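Local coordinates for uncharacterized protein (Nostoc punctiforme, PDB 2R3S) that acts on an unknown substrate but probably transfers a methyl group from S-adenosylmethionine to a hydroxyl oxygen, as a putative O-methyltransferase built of two subunits, at residues Tyr306-Met309 and Phe310-Gly314; His244-Val247 and Ala248-Glu251; Ala174-Gly177 and Leu178-Ile181; Leu289-Leu292 and Ala293-Asn297; Ala204-Asn207 and Ala208-Gln211. All blocks are in the same frame, centred on the assembly; numbering follows the deposited sequence.

Interaction 1: Tyr306-Met309 and Phe310-Gly314; sequences YESM and FSNAG
Phe310 turns the edge of its ring toward the carbonyl of Tyr306, one helical turn earlier, with CD2 3.3 Å from Tyr306 O and that oxygen near the ring plane. The same oxygen takes an almost straight hydrogen bond from Phe310 N at 3.0 Å, so backbone N-H and ring edge converge on one acceptor. The Phe310 ring lies there because CG is anti to the carbonyl carbon (chi1 -83°), which sends it down the buried side of the helix, against Val267, Val269 and Ala333 of the sheet and Leu254 of helix 247-260. Tyr306 leans away from Phe310 and meets Tyr301 instead. On the exposed side Asn312 folds its amide back over the previous turn, where ND2 is 3.3 Å from Ser308 O but badly angled for a hydrogen bond. That carbonyl accepts from Asn312 N at 3.0 Å, and ND2 bonds to Glu251 OE2 of helix 247-260. Met309, modelled as selenomethionine, runs its side chain toward Cys250 and Glu251, while its carbonyl oxygen is approached by Ala313 CB at 3.3 Å and receives only a weak bond from Ala313 N. The turn is closing here: Gly314, with a positive phi of 106°, ends helix 303-312 in a Schellman motif, in a segment of the Rossmann-like O-methyltransferase domain.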
loop_
_atom_site.group_PDB
_atom_site.type_symbol
_atom_site.label_atom_id
_atom_site.label_comp_id
_atom_site.label_asym_id
_atom_site.label_seq_id
_atom_site.Cartn_x
_atom_site.Cartn_y
_atom_site.Cartn_z
ATOM N N TYR A 306 18.988 -17.774 -15.378
ATOM C CA TYR A 306 19.013 -17.390 -16.788
ATOM C C TYR A 306 20.200 -17.988 -17.561
ATOM O O TYR A 306 20.068 -18.335 -18.723
ATOM C CB TYR A 306 19.061 -15.864 -16.941
ATOM C CG TYR A 306 17.723 -15.144 -16.813
ATOM C CD1 TYR A 306 16.583 -15.648 -17.409
ATOM C CD2 TYR A 306 17.627 -13.925 -16.146
ATOM C CE1 TYR A 306 15.372 -14.993 -17.317
ATOM C CE2 TYR A 306 16.409 -13.257 -16.048
ATOM C CZ TYR A 306 15.288 -13.800 -16.651
ATOM O OH TYR A 306 14.080 -13.181 -16.579
ATOM N N GLU A 307 21.362 -18.042 -16.921
ATOM C CA GLU A 307 22.563 -18.675 -17.474
ATOM C C GLU A 307 22.255 -20.117 -17.847
ATOM O O GLU A 307 22.632 -20.586 -18.923
ATOM C CB GLU A 307 23.692 -18.609 -16.442
ATOM C CG GLU A 307 25.039 -19.193 -16.856
ATOM C CD GLU A 307 26.121 -18.873 -15.837
ATOM O OE1 GLU A 307 25.897 -19.131 -14.620
ATOM O OE2 GLU A 307 27.179 -18.348 -16.251
ATOM N N SER A 308 21.530 -20.802 -16.975
ATOM C CA SER A 308 21.105 -22.178 -17.233
ATOM C C SER A 308 20.084 -22.330 -18.377
ATOM O O SER A 308 20.021 -23.376 -19.019
ATOM C CB SER A 308 20.531 -22.777 -15.963
ATOM O OG SER A 308 19.876 -23.990 -16.236
HETATM N N MSE A 309 19.252 -21.314 -18.600
HETATM C CA MSE A 309 18.274 -21.364 -19.678
HETATM C C MSE A 309 18.978 -21.187 -21.007
HETATM O O MSE A 309 18.713 -21.907 -21.964
HETATM C CB MSE A 309 17.219 -20.282 -19.490
HETATM C CG MSE A 309 16.321 -20.538 -18.315
HETATM SE SE MSE A 309 14.961 -19.142 -18.149
HETATM C CE MSE A 309 15.244 -18.667 -16.238
ATOM N N PHE A 310 19.886 -20.230 -21.059
ATOM C CA PHE A 310 20.672 -20.023 -22.260
ATOM C C PHE A 310 21.564 -21.230 -22.568
ATOM O O PHE A 310 21.638 -21.666 -23.720
ATOM C CB PHE A 310 21.494 -18.757 -22.147
ATOM C CG PHE A 310 20.731 -17.515 -22.499
ATOM C CD1 PHE A 310 20.423 -17.236 -23.819
ATOM C CD2 PHE A 310 20.337 -16.616 -21.513
ATOM C CE1 PHE A 310 19.733 -16.082 -24.165
ATOM C CE2 PHE A 310 19.644 -15.451 -21.843
ATOM C CZ PHE A 310 19.334 -15.189 -23.185
ATOM N N SER A 311 22.228 -21.762 -21.545
ATOM C CA SER A 311 23.022 -22.982 -21.685
ATOM C C SER A 311 22.194 -24.110 -22.270
ATOM O O SER A 311 22.605 -24.697 -23.251
ATOM C CB SER A 311 23.623 -23.429 -20.343
ATOM O OG SER A 311 24.167 -24.743 -20.440
ATOM N N ASN A 312 21.033 -24.387 -21.687
ATOM C CA ASN A 312 20.093 -25.418 -22.198
ATOM C C ASN A 312 19.433 -25.164 -23.555
ATOM O O ASN A 312 18.837 -26.090 -24.144
ATOM C CB ASN A 312 18.929 -25.625 -21.218
ATOM C CG ASN A 312 19.349 -26.276 -19.906
ATOM O OD1 ASN A 312 20.466 -26.778 -19.765
ATOM N ND2 ASN A 312 18.431 -26.274 -18.932
ATOM N N ALA A 313 19.454 -23.916 -24.009
ATOM C CA ALA A 313 18.871 -23.551 -25.295
ATOM C C ALA A 313 19.923 -23.609 -26.384
ATOM O O ALA A 313 19.607 -23.377 -27.545
ATOM C CB ALA A 313 18.252 -22.129 -25.242
ATOM N N GLY A 314 21.173 -23.865 -26.004
ATOM C CA GLY A 314 22.245 -24.052 -26.960
ATOM C C GLY A 314 23.239 -22.920 -27.112
ATOM O O GLY A 314 24.060 -22.946 -28.019
#

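Interaction 2: His244-Val247 and Ala248-Glu251; sequences HFDV and ATCE
Asp246 and Thr249 grip each other at the start of helix 247-260, through two donors that share one carboxylate oxygen. Asp246 OD1 accepts from Thr249 N at 3.0 Å, met nearly along its C-O axis, and from Thr249 OG1 at 2.6 Å, which arrives on the syn side but 34° out of the carboxylate plane. Asp246 CG sits between its own backbone N and carbonyl carbon (chi1 58°), and this swings the carboxylate back over the N-H groups of the first turn, within reach of Thr249 N. Several other polar groups find partners as the helix winds up. Cys250 N bonds to Asp246 O at 3.0 Å and Glu251 N to Val247 O at 2.9 Å, while Asp246 N donates to a water, 3.0 Å away, that also reaches Thr249 OG1 by a weak bond. The carbonyl of Phe245 is taken by Tyr301 OH, and Glu251 OE2 lies alongside Val247 CG1 on its way to Asn312. With an alanine in place of Asp246, Thr249 N would probably lose its acceptor and the threonine hydroxyl would be free to turn. Apolar contacts complete the cap: Phe245 CB lies 3.7 Å from Thr249 CG2 and 4.1 Å from Cys250 SG. The last pair joins the residue before the cap to the fourth residue of the helix, the positions of a hydrophobic staple. The whole is an aspartate N-cap in which water carries the return link that a full capping box would make directly.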
loop_
_atom_site.group_PDB
_atom_site.type_symbol
_atom_site.label_atom_id
_atom_site.label_comp_id
_atom_site.label_asym_id
_atom_site.label_seq_id
_atom_site.Cartn_x
_atom_site.Cartn_y
_atom_site.Cartn_z
ATOM N N HIS A 244 7.734 -13.241 -17.392
ATOM C CA HIS A 244 6.325 -13.700 -17.462
ATOM C C HIS A 244 6.104 -15.211 -17.588
ATOM O O HIS A 244 5.013 -15.701 -17.322
ATOM C CB HIS A 244 5.645 -13.042 -18.660
ATOM C CG HIS A 244 5.571 -11.555 -18.560
ATOM N ND1 HIS A 244 6.313 -10.723 -19.365
ATOM C CD2 HIS A 244 4.870 -10.749 -17.719
ATOM C CE1 HIS A 244 6.059 -9.465 -19.035
ATOM N NE2 HIS A 244 5.194 -9.455 -18.036
ATOM N N PHE A 245 7.123 -15.960 -17.996
ATOM C CA PHE A 245 6.902 -17.361 -18.385
ATOM C C PHE A 245 7.674 -18.336 -17.508
ATOM O O PHE A 245 8.678 -17.949 -16.927
ATOM C CB PHE A 245 7.303 -17.507 -19.854
ATOM C CG PHE A 245 6.710 -16.437 -20.737
ATOM C CD1 PHE A 245 5.377 -16.476 -21.096
ATOM C CD2 PHE A 245 7.478 -15.376 -21.171
ATOM C CE1 PHE A 245 4.830 -15.477 -21.910
ATOM C CE2 PHE A 245 6.946 -14.381 -21.953
ATOM C CZ PHE A 245 5.616 -14.430 -22.330
ATOM N N ASP A 246 7.211 -19.587 -17.401
ATOM C CA ASP A 246 8.040 -20.639 -16.781
ATOM C C ASP A 246 9.321 -20.878 -17.573
ATOM O O ASP A 246 9.492 -20.380 -18.689
ATOM C CB ASP A 246 7.280 -21.959 -16.475
ATOM C CG ASP A 246 6.638 -22.599 -17.699
ATOM O OD1 ASP A 246 7.238 -22.595 -18.783
ATOM O OD2 ASP A 246 5.520 -23.118 -17.555
ATOM N N VAL A 247 10.237 -21.613 -16.949
ATOM C CA VAL A 247 11.557 -21.903 -17.510
ATOM C C VAL A 247 11.540 -22.670 -18.860
ATOM O O VAL A 247 12.375 -22.417 -19.737
ATOM C CB VAL A 247 12.411 -22.699 -16.470
ATOM C CG1 VAL A 247 13.662 -23.291 -17.132
ATOM C CG2 VAL A 247 12.786 -21.796 -15.281
ATOM N N ALA A 248 10.621 -23.630 -18.985
ATOM C CA ALA A 248 10.484 -24.446 -20.185
ATOM C C ALA A 248 10.076 -23.543 -21.364
ATOM O O ALA A 248 10.665 -23.589 -22.449
ATOM C CB ALA A 248 9.443 -25.512 -19.942
ATOM N N THR A 249 9.091 -22.687 -21.111
ATOM C CA THR A 249 8.631 -21.701 -22.089
ATOM C C THR A 249 9.700 -20.718 -22.482
ATOM O O THR A 249 9.819 -20.412 -23.664
ATOM C CB THR A 249 7.411 -20.972 -21.567
ATOM O OG1 THR A 249 6.439 -21.953 -21.201
ATOM C CG2 THR A 249 6.833 -19.988 -22.616
ATOM N N CYS A 250 10.496 -20.225 -21.527
ATOM C CA CYS A 250 11.637 -19.333 -21.870
ATOM C C CYS A 250 12.639 -20.076 -22.739
ATOM O O CYS A 250 13.243 -19.503 -23.638
ATOM C CB CYS A 250 12.367 -18.817 -20.615
ATOM S SG CYS A 250 11.376 -17.674 -19.582
ATOM N N GLU A 251 12.834 -21.354 -22.428
ATOM C CA GLU A 251 13.778 -22.203 -23.163
ATOM C C GLU A 251 13.272 -22.457 -24.595
ATOM O O GLU A 251 14.026 -22.291 -25.538
ATOM C CB GLU A 251 14.067 -23.497 -22.377
ATOM C CG GLU A 251 15.001 -23.221 -21.174
ATOM C CD GLU A 251 15.354 -24.435 -20.326
ATOM O OE1 GLU A 251 14.704 -25.493 -20.469
ATOM O OE2 GLU A 251 16.288 -24.302 -19.497
HETATM O O HOH W 1 4.744 -19.888 -19.071
#

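Interaction 3: Ala174-Gly177 and Leu178-Ile181; sequences ASHG and LFGI
His176 ND1 accepts the backbone N-H of Leu178 at 3.1 Å, the donor lying close to the imidazole plane and the bond nearly straight at 163°. This places a side-chain acceptor on the first N-H of helix 178-186, in the loop after strand 168-172 where Rossmann-like methyltransferases carry their glycine-containing, cofactor-binding turn; a similar role here is inferred. The imidazole reaches the amide because chi1 is 42°, which keeps the ring folded over its own backbone. Gly177, the N-cap residue, accepts from Ile181 N through its carbonyl at 3.0 Å. A water takes the N-H of Phe179 at 3.1 Å and donates to Ala174 O, which also closes the type II' turn Ala174-Gly177 by accepting from Gly177 N. Outside this polar ring, the rims of His176 and Phe179 meet without either covering the other's face, with CE1 of the histidine 3.7 Å from CE2 of the phenylalanine. Putting an alanine at His176 would probably strand the Leu178 N-H without its acceptor and open a gap beside the Phe179 rim. Gly177 has no side chain to crowd Ile181, whose CD1 approaches Gly177 O to 3.0 Å.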
loop_
_atom_site.group_PDB
_atom_site.type_symbol
_atom_site.label_atom_id
_atom_site.label_comp_id
_atom_site.label_asym_id
_atom_site.label_seq_id
_atom_site.Cartn_x
_atom_site.Cartn_y
_atom_site.Cartn_z
ATOM N N ALA A 174 8.482 -5.812 -28.177
ATOM C CA ALA A 174 8.923 -4.457 -28.434
ATOM C C ALA A 174 8.182 -3.384 -27.597
ATOM O O ALA A 174 8.766 -2.369 -27.236
ATOM C CB ALA A 174 8.801 -4.180 -29.930
ATOM N N SER A 175 6.915 -3.616 -27.261
ATOM C CA SER A 175 6.181 -2.690 -26.398
ATOM C C SER A 175 6.208 -1.283 -27.008
ATOM O O SER A 175 5.831 -1.115 -28.164
ATOM C CB SER A 175 6.734 -2.772 -24.956
ATOM O OG SER A 175 6.123 -1.837 -24.097
ATOM N N HIS A 176 6.615 -0.276 -26.237
ATOM C CA HIS A 176 6.881 1.086 -26.733
ATOM C C HIS A 176 7.901 1.193 -27.870
ATOM O O HIS A 176 8.030 2.255 -28.509
ATOM C CB HIS A 176 7.365 1.960 -25.570
ATOM C CG HIS A 176 8.332 1.258 -24.678
ATOM N ND1 HIS A 176 9.659 1.104 -25.007
ATOM C CD2 HIS A 176 8.154 0.597 -23.511
ATOM C CE1 HIS A 176 10.263 0.391 -24.077
ATOM N NE2 HIS A 176 9.367 0.058 -23.164
ATOM N N GLY A 177 8.673 0.131 -28.076
ATOM C CA GLY A 177 9.696 0.076 -29.115
ATOM C C GLY A 177 11.007 0.802 -28.880
ATOM O O GLY A 177 11.877 0.796 -29.744
ATOM N N LEU A 178 11.198 1.393 -27.708
ATOM C CA LEU A 178 12.358 2.275 -27.505
ATOM C C LEU A 178 13.716 1.536 -27.543
ATOM O O LEU A 178 14.730 2.138 -27.900
ATOM C CB LEU A 178 12.242 3.094 -26.203
ATOM C CG LEU A 178 11.076 4.089 -26.074
ATOM C CD1 LEU A 178 11.245 4.983 -24.851
ATOM C CD2 LEU A 178 10.903 4.933 -27.336
ATOM N N PHE A 179 13.756 0.263 -27.166
ATOM C CA PHE A 179 15.046 -0.475 -27.196
ATOM C C PHE A 179 15.583 -0.642 -28.614
ATOM O O PHE A 179 16.694 -0.199 -28.913
ATOM C CB PHE A 179 14.959 -1.794 -26.420
ATOM C CG PHE A 179 14.795 -1.582 -24.931
ATOM C CD1 PHE A 179 15.911 -1.368 -24.122
ATOM C CD2 PHE A 179 13.537 -1.517 -24.352
ATOM C CE1 PHE A 179 15.778 -1.129 -22.755
ATOM C CE2 PHE A 179 13.391 -1.281 -22.978
ATOM C CZ PHE A 179 14.508 -1.087 -22.184
ATOM N N GLY A 180 14.783 -1.221 -29.498
ATOM C CA GLY A 180 15.142 -1.320 -30.913
ATOM C C GLY A 180 15.293 0.023 -31.592
ATOM O O GLY A 180 16.182 0.200 -32.417
ATOM N N ILE A 181 14.424 0.977 -31.244
ATOM C CA ILE A 181 14.488 2.324 -31.800
ATOM C C ILE A 181 15.820 2.985 -31.475
ATOM O O ILE A 181 16.421 3.602 -32.339
ATOM C CB ILE A 181 13.301 3.213 -31.323
ATOM C CG1 ILE A 181 12.005 2.757 -31.998
ATOM C CG2 ILE A 181 13.547 4.655 -31.645
ATOM C CD1 ILE A 181 10.717 3.103 -31.264
HETATM O O HOH W 2 11.494 -1.877 -27.099
#

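Interaction 4: Leu289-Leu292 and Ala293-Asn297; sequences LVML and ATTPN
Thr294 and Thr295 each hold OG1 between the backbone N and the carbonyl carbon (chi1 65° and 74°), and this turns both hydroxyls back toward carbonyls of the preceding turn. Thr294 OG1 donates to Val290 O at 2.8 Å from above the carbonyl plane, while Thr294 N makes only a weak bond to the same oxygen. One residue on, Thr295 OG1 reaches Met291 O at 2.7 Å and Thr295 N reaches it at 3.1 Å, the two donors coming from opposite faces of the carbonyl plane. The acceptor is therefore held on both sides. By contrast, Ala293 N bonds to Leu289 O at 2.9 Å in the ordinary helical way. Met291, modelled as selenomethionine, bends at chi2 and again at chi3 (88°), which curls its tail across the two threonines: CE lies 3.6 Å from Thr294 OG1, and SE lies 3.9 Å from Thr295 CG2. Selenium and methyl thus cover the apolar branch of Thr295 while its hydroxyl faces the polar carbonyl. Leu289 packs on Tyr62, Val290 on Gln18 and Leu292 on Met58 of the second subunit, so this last turn of helix 282-294 also belongs to the dimer interface. Thr295 is where the chain leaves helical geometry, and its OG1 also accepts from Gly298 N. The Thr294 hydroxyl thus makes up for a weak N-H bond at Val290 O, while that of Thr295 reinforces an already good one at Met291 O, and the last carbonyls of the helix draw donors from side chains as well as backbone.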
loop_
_atom_site.group_PDB
_atom_site.type_symbol
_atom_site.label_atom_id
_atom_site.label_comp_id
_atom_site.label_asym_id
_atom_site.label_seq_id
_atom_site.Cartn_x
_atom_site.Cartn_y
_atom_site.Cartn_z
ATOM N N LEU A 289 6.727 -11.172 -6.514
ATOM C CA LEU A 289 5.359 -11.106 -6.038
ATOM C C LEU A 289 4.457 -10.572 -7.155
ATOM O O LEU A 289 3.357 -11.065 -7.322
ATOM C CB LEU A 289 5.222 -10.251 -4.775
ATOM C CG LEU A 289 3.977 -10.463 -3.907
ATOM C CD1 LEU A 289 4.055 -11.742 -3.114
ATOM C CD2 LEU A 289 3.696 -9.258 -2.963
ATOM N N VAL A 290 4.938 -9.593 -7.920
ATOM C CA VAL A 290 4.206 -9.104 -9.066
ATOM C C VAL A 290 3.907 -10.244 -10.061
ATOM O O VAL A 290 2.766 -10.394 -10.528
ATOM C CB VAL A 290 4.936 -7.919 -9.737
ATOM C CG1 VAL A 290 4.185 -7.434 -10.939
ATOM C CG2 VAL A 290 5.097 -6.775 -8.728
HETATM N N MSE A 291 4.915 -11.076 -10.328
HETATM C CA MSE A 291 4.752 -12.213 -11.214
HETATM C C MSE A 291 3.801 -13.241 -10.651
HETATM O O MSE A 291 3.024 -13.825 -11.390
HETATM C CB MSE A 291 6.097 -12.839 -11.567
HETATM C CG MSE A 291 7.007 -11.907 -12.364
HETATM SE SE MSE A 291 6.239 -11.491 -14.132
HETATM C CE MSE A 291 5.120 -9.914 -13.698
ATOM N N LEU A 292 3.808 -13.449 -9.350
ATOM C CA LEU A 292 2.833 -14.358 -8.744
ATOM C C LEU A 292 1.412 -13.845 -8.923
ATOM O O LEU A 292 0.483 -14.623 -9.220
ATOM C CB LEU A 292 3.124 -14.585 -7.254
ATOM C CG LEU A 292 2.140 -15.431 -6.431
ATOM C CD1 LEU A 292 2.146 -16.923 -6.808
ATOM C CD2 LEU A 292 2.416 -15.263 -4.957
ATOM N N ALA A 293 1.224 -12.549 -8.681
ATOM C CA ALA A 293 -0.114 -11.978 -8.705
ATOM C C ALA A 293 -0.724 -11.938 -10.109
ATOM O O ALA A 293 -1.932 -12.049 -10.249
ATOM C CB ALA A 293 -0.146 -10.574 -8.069
ATOM N N THR A 294 0.104 -11.798 -11.140
ATOM C CA THR A 294 -0.396 -11.413 -12.452
ATOM C C THR A 294 -0.187 -12.421 -13.590
ATOM O O THR A 294 -0.770 -12.245 -14.645
ATOM C CB THR A 294 0.219 -10.080 -12.917
ATOM O OG1 THR A 294 1.631 -10.230 -13.104
ATOM C CG2 THR A 294 -0.102 -8.921 -11.959
ATOM N N THR A 295 0.679 -13.409 -13.396
ATOM C CA THR A 295 1.033 -14.394 -14.408
ATOM C C THR A 295 0.889 -15.802 -13.777
ATOM O O THR A 295 0.912 -15.938 -12.531
ATOM C CB THR A 295 2.469 -14.222 -14.949
ATOM O OG1 THR A 295 3.416 -14.667 -13.976
ATOM C CG2 THR A 295 2.791 -12.773 -15.351
ATOM N N PRO A 296 0.651 -16.845 -14.611
ATOM C CA PRO A 296 0.542 -18.212 -14.062
ATOM C C PRO A 296 1.832 -18.845 -13.523
ATOM O O PRO A 296 1.750 -19.566 -12.557
ATOM C CB PRO A 296 -0.034 -19.038 -15.249
ATOM C CG PRO A 296 -0.624 -17.984 -16.199
ATOM C CD PRO A 296 0.331 -16.813 -16.051
ATOM N N ASN A 297 2.972 -18.623 -14.172
ATOM C CA ASN A 297 4.251 -19.251 -13.868
ATOM C C ASN A 297 5.439 -18.283 -13.995
ATOM O O ASN A 297 6.575 -18.738 -14.120
ATOM C CB ASN A 297 4.546 -20.424 -14.842
ATOM C CG ASN A 297 3.306 -21.225 -15.250
ATOM O OD1 ASN A 297 2.662 -21.877 -14.418
ATOM N ND2 ASN A 297 2.997 -21.215 -16.560
#

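Interaction 5: Ala204-Asn207 and Ala208-Gln211; sequences AKEN and ARIQ
Glu206 and Arg209 run side by side along one exposed face of helix 198-211, the helix of the beta-alpha-beta unit that links strands 191-196 and 217-221 in this Rossmann-like domain. Of the ionic contacts, theirs is a salt bridge between Glu206 OE2 and Arg209 NH2, but the modelled separation is too short to trust, and the modelled angle of 66° between the carboxylate and guanidinium planes is equally doubtful. Lys205 has its own partner, Glu202, one turn back. The backbone bonds are regular: Arg209 N to Lys205 O and Ile210 N to Glu206 O, both 2.8 Å and nearly straight, followed by Gln211 N to Asn207 O at 3.0 Å. Among polar side chains, Asn207 donates from ND2 to His176 O, so the amide is tied to the loop that precedes helix 178-186. Its other amide atom, OD1, lies 3.8 Å from Ile210 CD1, the two side chains pointing the same way. In the packing, Ala208 sits on Ile181 and Tyr217. Aliphatic carbons also touch backbone carbonyl oxygens: Ala208 CB lies 3.5 Å from Ala204 O, and Ile210 brings CG1 within 3.2 Å of Glu206 O.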
loop_
_atom_site.group_PDB
_atom_site.type_symbol
_atom_site.label_atom_id
_atom_site.label_comp_id
_atom_site.label_asym_id
_atom_site.label_seq_id
_atom_site.Cartn_x
_atom_site.Cartn_y
_atom_site.Cartn_z
ATOM N N ALA A 204 4.781 1.457 -30.781
ATOM C CA ALA A 204 6.160 1.287 -31.258
ATOM C C ALA A 204 6.400 1.995 -32.578
ATOM O O ALA A 204 7.427 2.672 -32.767
ATOM C CB ALA A 204 6.499 -0.228 -31.383
ATOM N N LYS A 205 5.454 1.846 -33.495
ATOM C CA LYS A 205 5.553 2.497 -34.807
ATOM C C LYS A 205 5.524 3.991 -34.654
ATOM O O LYS A 205 6.313 4.704 -35.264
ATOM C CB LYS A 205 4.413 2.065 -35.743
ATOM C CG LYS A 205 4.753 0.885 -36.633
ATOM C CD LYS A 205 3.534 -0.003 -36.909
ATOM C CE LYS A 205 2.501 0.650 -37.797
ATOM N NZ LYS A 205 1.187 -0.068 -37.668
ATOM N N GLU A 206 4.593 4.462 -33.834
ATOM C CA GLU A 206 4.483 5.880 -33.587
ATOM C C GLU A 206 5.756 6.436 -32.974
ATOM O O GLU A 206 6.217 7.518 -33.362
ATOM C CB GLU A 206 3.270 6.144 -32.687
ATOM C CG GLU A 206 2.917 7.634 -32.449
ATOM C CD GLU A 206 2.868 8.490 -33.733
ATOM O OE1 GLU A 206 2.645 7.950 -34.867
ATOM O OE2 GLU A 206 3.070 9.723 -33.572
ATOM N N ASN A 207 6.346 5.701 -32.030
ATOM C CA ASN A 207 7.622 6.104 -31.452
ATOM C C ASN A 207 8.785 6.070 -32.459
ATOM O O ASN A 207 9.645 6.945 -32.430
ATOM C CB ASN A 207 7.939 5.304 -30.157
ATOM C CG ASN A 207 7.121 5.786 -28.958
ATOM O OD1 ASN A 207 6.809 6.959 -28.840
ATOM N ND2 ASN A 207 6.771 4.877 -28.075
ATOM N N ALA A 208 8.798 5.098 -33.369
ATOM C CA ALA A 208 9.811 5.072 -34.438
ATOM C C ALA A 208 9.653 6.291 -35.334
ATOM O O ALA A 208 10.623 6.948 -35.702
ATOM C CB ALA A 208 9.705 3.795 -35.246
ATOM N N ARG A 209 8.409 6.573 -35.697
ATOM C CA ARG A 209 8.055 7.799 -36.433
ATOM C C ARG A 209 8.589 9.049 -35.712
ATOM O O ARG A 209 9.379 9.801 -36.267
ATOM C CB ARG A 209 6.536 7.852 -36.584
ATOM C CG ARG A 209 6.038 8.323 -37.914
ATOM C CD ARG A 209 5.693 9.778 -37.851
ATOM N NE ARG A 209 4.539 10.034 -36.977
ATOM C CZ ARG A 209 4.405 11.084 -36.156
ATOM N NH1 ARG A 209 5.346 12.017 -36.042
ATOM N NH2 ARG A 209 3.310 11.201 -35.419
ATOM N N ILE A 210 8.197 9.245 -34.456
ATOM C CA ILE A 210 8.694 10.376 -33.651
ATOM C C ILE A 210 10.248 10.483 -33.644
ATOM O O ILE A 210 10.812 11.578 -33.663
ATOM C CB ILE A 210 8.140 10.285 -32.194
ATOM C CG1 ILE A 210 6.629 10.490 -32.176
ATOM C CG2 ILE A 210 8.792 11.310 -31.271
ATOM C CD1 ILE A 210 5.961 10.098 -30.837
ATOM N N GLN A 211 10.942 9.353 -33.622
ATOM C CA GLN A 211 12.397 9.356 -33.500
ATOM C C GLN A 211 13.168 9.461 -34.826
ATOM O O GLN A 211 14.379 9.617 -34.813
ATOM C CB GLN A 211 12.847 8.101 -32.746
ATOM C CG GLN A 211 12.376 8.090 -31.296
ATOM C CD GLN A 211 12.921 9.272 -30.524
ATOM O OE1 GLN A 211 14.133 9.555 -30.575
ATOM N NE2 GLN A 211 12.036 9.990 -29.827
#

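Overall arrangement
Two clusters emerge within the one methyltransferase domain. Interactions 1, 2 and 4 form a connected chain: 1 and 2 lie with centres about 11 Å apart and join where Met309 SE packs 3.6 Å from Cys250 CB, while 2 and 4, about 13 Å apart between centres, meet through His244 CD2 and Thr295 CG2 at 3.7 Å. Interactions 3 and 5 pair separately, centres about 9 Å apart, with Ile181 CD1 wedged 3.5 Å from Ala208 N. The clusters approach most closely between 1 or 2 and 3 at interaction 2, about 9 Å between nearest atoms. The side chains of Phe245 and His176 each lie about 5 Å from a bound ethanediol, probably from the crystallisation liquor, which may mark a pocket.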